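Local coordinates for carboxynorspermidine decarboxylase (Campylobacter jejuni subsp. jejuni 81116, PDB 3N29), which probably catalyses the pyridoxal-phosphate-dependent decarboxylation of carboxynorspermidine to norspermidine, on a beta/alpha-barrel fold shared with other basic amino acid decarboxylases, at residues L158-E163 against L181-A185; A209-E213 against K250-L254; G275-L281 against V371-H377. One frame throughout, in Å; residues are numbered along the deposited sequence.

Contact 1 (L158-E163 against L181-A185); sequences LRCNVE and LGIRA
Leu181 lies over the guanidinium of Arg159 where the segment of strand 155-159, the fifth of the eight parallel strands of the beta/alpha barrel, meets the loop that leads on to strand 198-200. The arginine chain, extended from CG to NE, passes along Gly182 before its flat end slides under the leucine: Leu181 CB sits 3.7 Å from Arg159 CZ, over the centre of one face. Arg159 NH2 donates to the carbonyl O of His202, close to the bound cofactor.

The tight part of the contact is the backbone bridge between Cys160 and Ile183. Ile183 N donates to Arg159 O at 2.9 Å, and Asn161 N returns a nearly straight bond (174°) to Ile183 O. Gly182, whose phi is positive (81°), lies against the strand with its CA 3.2 Å from Arg159 O. Ile183 CD1 touches Leu158 CD2 at 4.0 Å, an apolar contact. Alongside the bridge, a water accepts from Asn161 ND2 at 2.9 Å and donates to Gly182 O.

Toward Glu163 the packing gives way to water and longer contacts. The aliphatic CD of Arg184 rests against the Glu163 carboxylate, yet OE2 of Glu163 and NH1 of Arg184 stay 4.6 Å apart, too far for a salt bridge. A second water joins the two segments here: it donates to Asn161 O and to Glu163 OE1, and accepts from Ala185 N at 2.8 Å.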
# COMPACT_ATOMS: atom_id res chain seq x y z
N LEU A 158 -20.54 20.41 -10.04
CA LEU A 158 -20.96 19.01 -10.00
C LEU A 158 -20.16 18.13 -10.94
O LEU A 158 -19.89 18.52 -12.09
CB LEU A 158 -22.43 18.87 -10.37
CG LEU A 158 -23.42 19.64 -9.47
CD1 LEU A 158 -24.78 19.73 -10.15
CD2 LEU A 158 -23.52 19.06 -8.01
N ARG A 159 -19.85 16.92 -10.48
CA ARG A 159 -19.15 15.98 -11.31
C ARG A 159 -20.16 15.20 -12.14
O ARG A 159 -21.18 14.75 -11.64
CB ARG A 159 -18.28 15.04 -10.49
CG ARG A 159 -17.65 14.01 -11.39
CD ARG A 159 -16.53 13.27 -10.72
NE ARG A 159 -15.81 12.32 -11.58
CZ ARG A 159 -14.79 11.57 -11.17
NH1 ARG A 159 -14.39 11.61 -9.91
NH2 ARG A 159 -14.17 10.75 -12.02
N CYS A 160 -19.86 15.07 -13.42
CA CYS A 160 -20.72 14.44 -14.43
C CYS A 160 -20.16 13.06 -14.78
O CYS A 160 -18.96 12.91 -15.03
CB CYS A 160 -20.68 15.30 -15.66
SG CYS A 160 -21.37 16.95 -15.33
N ASN A 161 -21.03 12.06 -14.77
CA ASN A 161 -20.66 10.70 -15.14
C ASN A 161 -20.83 10.67 -16.64
O ASN A 161 -21.92 10.67 -17.12
CB ASN A 161 -21.56 9.68 -14.46
CG ASN A 161 -21.23 8.26 -14.86
OD1 ASN A 161 -20.59 8.05 -15.90
ND2 ASN A 161 -21.69 7.24 -14.04
N VAL A 162 -19.77 10.65 -17.40
CA VAL A 162 -19.95 10.72 -18.84
C VAL A 162 -20.35 9.40 -19.48
O VAL A 162 -20.97 9.42 -20.58
CB VAL A 162 -18.75 11.36 -19.49
CG1 VAL A 162 -18.85 11.27 -21.00
CG2 VAL A 162 -18.72 12.81 -19.01
N GLU A 163 -20.11 8.27 -18.78
CA GLU A 163 -20.62 6.95 -19.25
C GLU A 163 -20.04 6.57 -20.63
O GLU A 163 -20.75 6.50 -21.63
CB GLU A 163 -22.17 6.92 -19.33
CG GLU A 163 -22.97 7.05 -18.01
CD GLU A 163 -24.46 6.69 -18.20
OE1 GLU A 163 -25.34 7.58 -18.46
OE2 GLU A 163 -24.74 5.47 -18.13
N LEU A 181 -18.96 7.46 -9.56
CA LEU A 181 -18.37 8.80 -9.69
C LEU A 181 -19.15 9.62 -10.72
O LEU A 181 -19.32 9.23 -11.89
CB LEU A 181 -16.92 8.73 -10.07
CG LEU A 181 -16.04 7.85 -9.15
CD1 LEU A 181 -14.63 7.61 -9.76
CD2 LEU A 181 -15.96 8.48 -7.82
N GLY A 182 -19.62 10.76 -10.23
CA GLY A 182 -20.47 11.68 -10.98
C GLY A 182 -21.94 11.35 -11.05
O GLY A 182 -22.38 10.24 -10.76
N ILE A 183 -22.69 12.33 -11.55
CA ILE A 183 -24.11 12.28 -11.78
C ILE A 183 -24.37 12.05 -13.30
O ILE A 183 -23.70 12.71 -14.16
CB ILE A 183 -24.68 13.69 -11.31
CG1 ILE A 183 -24.32 13.99 -9.84
CG2 ILE A 183 -26.18 13.85 -11.52
CD1 ILE A 183 -24.48 15.49 -9.53
N ARG A 184 -25.28 11.13 -13.66
CA ARG A 184 -25.59 10.81 -15.05
C ARG A 184 -26.52 11.92 -15.56
O ARG A 184 -27.21 12.60 -14.77
CB ARG A 184 -26.21 9.42 -15.20
CG ARG A 184 -25.25 8.31 -14.89
CD ARG A 184 -25.91 6.93 -14.98
NE ARG A 184 -26.94 6.79 -13.96
CZ ARG A 184 -27.89 5.85 -13.96
NH1 ARG A 184 -27.92 4.91 -14.90
NH2 ARG A 184 -28.78 5.80 -12.99
N ALA A 185 -26.48 12.15 -16.86
CA ALA A 185 -27.15 13.36 -17.44
C ALA A 185 -28.68 13.39 -17.18
O ALA A 185 -29.26 14.44 -16.96
CB ALA A 185 -26.87 13.44 -18.94
O HOH W 1 -24.64 10.54 -18.29
O HOH W 2 -22.78 7.55 -11.33

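Contact 2 (A209-E213 against K250-L254); sequences ADALE and KLIAL
Lys250 reaches across from helix 248-262 to two acids of helix 209-223, neighbouring helices on the outside of the beta/alpha barrel whose short segments run 24° from parallel with axes 9.6 Å apart. With CG anti to the backbone N (chi1 176°) and the chain extended beyond it, the lysine spans the gap between the helices. Its CB and CG lie against the methyl of Ala209, with CG 3.9 Å from Ala209 CB. CD passes Asp210 OD1, and CE comes close to both acids. NZ ends between them, 3.0 Å from Asp210 OD1 and 2.9 Å from Glu213 OE1, meeting each oxygen from above its carboxylate plane.

Behind this polar edge the interface is apolar. Leu212 CD2 and Leu251 CD1 meet at 3.5 Å, their side chains crossing at about a right angle. Leu254 CD1 rests on the helix backbone, 3.5 Å from Ala209 O, and also touches N and CB of Glu213. Leu251 also touches Val64 of helix 51-68.

Asp210 and Glu213 are one helical turn apart, so a single ammonium group bridges two carboxylates that would otherwise repel each other; their combined field would be expected to stabilise its protonated form.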
# COMPACT_ATOMS: atom_id res chain seq x y z
N ALA A 209 -4.81 13.18 -26.63
CA ALA A 209 -5.66 14.32 -26.94
C ALA A 209 -6.89 13.82 -27.74
O ALA A 209 -8.01 14.30 -27.54
CB ALA A 209 -4.87 15.40 -27.73
N ASP A 210 -6.67 12.84 -28.63
CA ASP A 210 -7.79 12.13 -29.33
C ASP A 210 -8.78 11.50 -28.38
O ASP A 210 -9.99 11.53 -28.66
CB ASP A 210 -7.28 11.06 -30.35
CG ASP A 210 -6.49 11.64 -31.52
OD1 ASP A 210 -6.48 12.88 -31.74
OD2 ASP A 210 -5.84 10.84 -32.25
N ALA A 211 -8.34 10.91 -27.25
CA ALA A 211 -9.28 10.35 -26.29
C ALA A 211 -10.08 11.45 -25.56
O ALA A 211 -11.25 11.31 -25.34
CB ALA A 211 -8.53 9.42 -25.22
N LEU A 212 -9.45 12.55 -25.18
CA LEU A 212 -10.22 13.71 -24.62
C LEU A 212 -11.28 14.23 -25.65
O LEU A 212 -12.41 14.50 -25.28
CB LEU A 212 -9.31 14.84 -24.16
CG LEU A 212 -9.98 16.17 -23.83
CD1 LEU A 212 -10.97 15.91 -22.67
CD2 LEU A 212 -9.02 17.23 -23.52
N GLU A 213 -10.86 14.39 -26.92
CA GLU A 213 -11.83 14.70 -28.01
C GLU A 213 -13.08 13.76 -28.00
O GLU A 213 -14.21 14.24 -27.92
CB GLU A 213 -11.13 14.73 -29.36
CG GLU A 213 -12.07 14.91 -30.51
CD GLU A 213 -11.42 15.24 -31.79
OE1 GLU A 213 -10.64 14.41 -32.32
OE2 GLU A 213 -11.71 16.37 -32.29
N LYS A 250 -3.30 19.68 -30.49
CA LYS A 250 -4.72 19.35 -30.48
C LYS A 250 -5.40 19.62 -29.14
O LYS A 250 -6.55 20.07 -29.12
CB LYS A 250 -4.90 17.89 -30.86
CG LYS A 250 -6.30 17.42 -30.78
CD LYS A 250 -6.46 16.33 -31.76
CE LYS A 250 -7.85 15.86 -31.84
NZ LYS A 250 -7.97 15.14 -33.06
N LEU A 251 -4.72 19.32 -28.02
CA LEU A 251 -5.27 19.64 -26.71
C LEU A 251 -5.59 21.10 -26.64
O LEU A 251 -6.66 21.45 -26.16
CB LEU A 251 -4.28 19.31 -25.59
CG LEU A 251 -4.67 19.69 -24.15
CD1 LEU A 251 -5.96 18.97 -23.71
CD2 LEU A 251 -3.49 19.30 -23.15
N ILE A 252 -4.66 21.95 -27.09
CA ILE A 252 -4.84 23.41 -27.01
C ILE A 252 -6.12 23.88 -27.77
O ILE A 252 -6.98 24.54 -27.21
CB ILE A 252 -3.61 24.16 -27.53
CG1 ILE A 252 -2.43 23.93 -26.58
CG2 ILE A 252 -3.97 25.72 -27.80
CD1 ILE A 252 -0.91 24.16 -27.26
N ALA A 253 -6.26 23.44 -29.01
CA ALA A 253 -7.47 23.72 -29.82
C ALA A 253 -8.78 23.23 -29.13
O ALA A 253 -9.74 24.03 -28.99
CB ALA A 253 -7.29 23.12 -31.21
N LEU A 254 -8.78 22.01 -28.57
CA LEU A 254 -9.98 21.49 -27.95
C LEU A 254 -10.42 22.39 -26.82
O LEU A 254 -11.59 22.73 -26.69
CB LEU A 254 -9.77 20.05 -27.39
CG LEU A 254 -9.65 18.89 -28.37
CD1 LEU A 254 -9.24 17.60 -27.69
CD2 LEU A 254 -11.03 18.73 -29.13

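Contact 3 (G275-L281 against V371-H377); sequences GWQTGNL and VFLDQIH
A type II turn, Gly275 to Thr278, leads from helix 272-275 into strand 279-290, and the carboxylate of Asp374 on the facing segment grips the backbone of the turn. Gln277 N donates to Asp374 OD1 at 2.8 Å, from well above the carboxylate plane. The other oxygen, OD2, stands over one face of the Trp276 ring, 3.5 Å from CZ3, with the carboxylate plane nearly upright on the indole (81°). Within the turn, Gly275 O accepts from both Thr278 N and Thr278 OG1 on the same face of its plane, and a water links it to Asp374 OD1 and Ile376 N.

Farther along, the two segments join the mixed sheet next to the barrel as antiparallel strands. Leu281 and Phe372 form a hydrogen-bonded pair, each N giving to the other's O. Next to this pair Asn280 OD1 takes Asp374 N in its carbonyl plane at 3.1 Å, while Asn280 ND2 is held by Tyr39. Gln375 N then bonds to Gly279 O at 2.9 Å. The side chain of Ile376 presses onto Gly279, where CG1 comes within 3.4 Å of CA, closer than usual for two carbons. Back beside the turn, His377, its side chain about 6 Å from the bound norspermidine, turns the edge of its ring toward Asp374 OD1.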
# COMPACT_ATOMS: atom_id res chain seq x y z
N GLY A 275 4.52 14.68 -12.85
CA GLY A 275 5.58 13.84 -12.35
C GLY A 275 6.24 12.89 -13.32
O GLY A 275 7.17 12.24 -12.98
N TRP A 276 5.76 12.85 -14.54
CA TRP A 276 6.15 11.88 -15.52
C TRP A 276 7.62 11.99 -15.85
O TRP A 276 8.07 12.99 -16.35
CB TRP A 276 5.29 12.04 -16.80
CG TRP A 276 5.67 11.14 -17.90
CD1 TRP A 276 6.41 11.46 -18.98
CD2 TRP A 276 5.37 9.77 -18.02
NE1 TRP A 276 6.59 10.38 -19.76
CE2 TRP A 276 5.95 9.32 -19.20
CE3 TRP A 276 4.67 8.86 -17.24
CZ2 TRP A 276 5.86 8.01 -19.61
CZ3 TRP A 276 4.58 7.58 -17.65
CH2 TRP A 276 5.16 7.16 -18.82
N GLN A 277 8.33 10.91 -15.60
CA GLN A 277 9.74 10.82 -15.87
C GLN A 277 10.55 11.96 -15.21
O GLN A 277 11.46 12.46 -15.79
CB GLN A 277 10.03 10.68 -17.36
CG GLN A 277 9.39 9.48 -17.93
CD GLN A 277 9.71 9.18 -19.35
OE1 GLN A 277 10.19 10.00 -20.08
NE2 GLN A 277 9.41 7.98 -19.76
N THR A 278 10.17 12.35 -14.02
CA THR A 278 10.93 13.32 -13.26
C THR A 278 11.95 12.74 -12.29
O THR A 278 12.70 13.44 -11.74
CB THR A 278 10.01 14.28 -12.49
OG1 THR A 278 9.25 13.58 -11.53
CG2 THR A 278 9.10 14.98 -13.42
N GLY A 279 11.91 11.45 -12.02
CA GLY A 279 12.80 10.90 -11.03
C GLY A 279 12.82 9.40 -10.88
O GLY A 279 11.98 8.74 -11.41
N ASN A 280 13.74 8.90 -10.08
CA ASN A 280 13.95 7.48 -9.90
C ASN A 280 14.03 7.03 -8.48
O ASN A 280 14.23 7.81 -7.64
CB ASN A 280 15.20 7.06 -10.65
CG ASN A 280 15.25 7.61 -12.05
OD1 ASN A 280 14.29 7.57 -12.75
ND2 ASN A 280 16.37 8.11 -12.45
N LEU A 281 13.82 5.74 -8.24
CA LEU A 281 14.07 5.20 -6.99
C LEU A 281 15.39 4.44 -7.02
O LEU A 281 15.56 3.49 -7.83
CB LEU A 281 12.91 4.30 -6.60
CG LEU A 281 13.05 3.35 -5.41
CD1 LEU A 281 13.27 4.11 -4.14
CD2 LEU A 281 11.83 2.35 -5.30
N VAL A 371 18.88 1.56 -10.24
CA VAL A 371 18.08 2.76 -10.43
C VAL A 371 16.78 2.36 -11.15
O VAL A 371 16.76 2.00 -12.36
CB VAL A 371 18.88 3.83 -11.22
CG1 VAL A 371 18.04 5.12 -11.48
CG2 VAL A 371 20.19 4.12 -10.49
N PHE A 372 15.69 2.35 -10.41
CA PHE A 372 14.35 2.09 -10.95
C PHE A 372 13.80 3.41 -11.54
O PHE A 372 13.62 4.45 -10.84
CB PHE A 372 13.41 1.54 -9.87
CG PHE A 372 13.77 0.16 -9.40
CD1 PHE A 372 13.49 -0.93 -10.19
CD2 PHE A 372 14.45 -0.02 -8.24
CE1 PHE A 372 13.88 -2.24 -9.74
CE2 PHE A 372 14.89 -1.28 -7.81
CZ PHE A 372 14.58 -2.38 -8.56
N LEU A 373 13.50 3.33 -12.83
CA LEU A 373 13.17 4.55 -13.62
C LEU A 373 11.72 4.99 -13.39
O LEU A 373 10.81 4.14 -13.34
CB LEU A 373 13.42 4.28 -15.12
CG LEU A 373 14.89 4.01 -15.47
CD1 LEU A 373 15.01 3.73 -17.03
CD2 LEU A 373 15.81 5.19 -15.10
N ASP A 374 11.51 6.31 -13.30
CA ASP A 374 10.16 6.91 -13.32
C ASP A 374 9.34 6.48 -12.16
O ASP A 374 8.26 5.85 -12.31
CB ASP A 374 9.44 6.61 -14.63
CG ASP A 374 8.16 7.41 -14.79
OD1 ASP A 374 8.08 8.52 -14.17
OD2 ASP A 374 7.27 6.94 -15.57
N GLN A 375 9.82 6.81 -10.98
CA GLN A 375 9.23 6.39 -9.74
C GLN A 375 8.82 7.52 -8.78
O GLN A 375 8.79 7.30 -7.56
CB GLN A 375 10.14 5.38 -9.05
CG GLN A 375 10.36 4.05 -9.83
CD GLN A 375 9.13 3.27 -10.02
OE1 GLN A 375 8.95 2.59 -11.05
NE2 GLN A 375 8.23 3.43 -9.13
N ILE A 376 8.47 8.67 -9.29
CA ILE A 376 8.03 9.75 -8.43
C ILE A 376 6.52 9.87 -8.37
O ILE A 376 6.01 10.34 -7.36
CB ILE A 376 8.69 11.16 -8.76
CG1 ILE A 376 10.19 11.00 -8.91
CG2 ILE A 376 8.33 12.15 -7.65
CD1 ILE A 376 10.97 10.60 -7.62
N HIS A 377 5.79 9.46 -9.41
CA HIS A 377 4.29 9.62 -9.44
C HIS A 377 3.65 8.29 -9.06
O HIS A 377 4.22 7.25 -9.39
CB HIS A 377 3.84 10.10 -10.82
CG HIS A 377 4.09 9.12 -11.94
ND1 HIS A 377 5.23 9.10 -12.70
CD2 HIS A 377 3.29 8.14 -12.44
CE1 HIS A 377 5.13 8.15 -13.62
NE2 HIS A 377 3.97 7.53 -13.45
O HOH W 3 8.66 9.92 -12.01
O HOH W 4 8.28 5.87 -18.03

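Contacts 1 and 2 belong to the beta/alpha barrel, contact 3 to the mixed sheet beside it, and they follow one another along the chain without interleaving. Contact 1 lies nearer the cofactor than contact 2 does: the Arg159 side chain is about 4 Å from a bound pyridoxal phosphate. In contact 2 the side chain of Leu251 is about 11 Å from a bound pyridoxal phosphate. Contact 3 approaches the norspermidine site. Helix 209-223 ties the first two together, since Glu163 touches its Lys222 while its first turn makes contact 2; their centres are 20 Å apart. Contacts 1 and 3, 33 Å apart between centres, lie on opposite sides of the chain's centre.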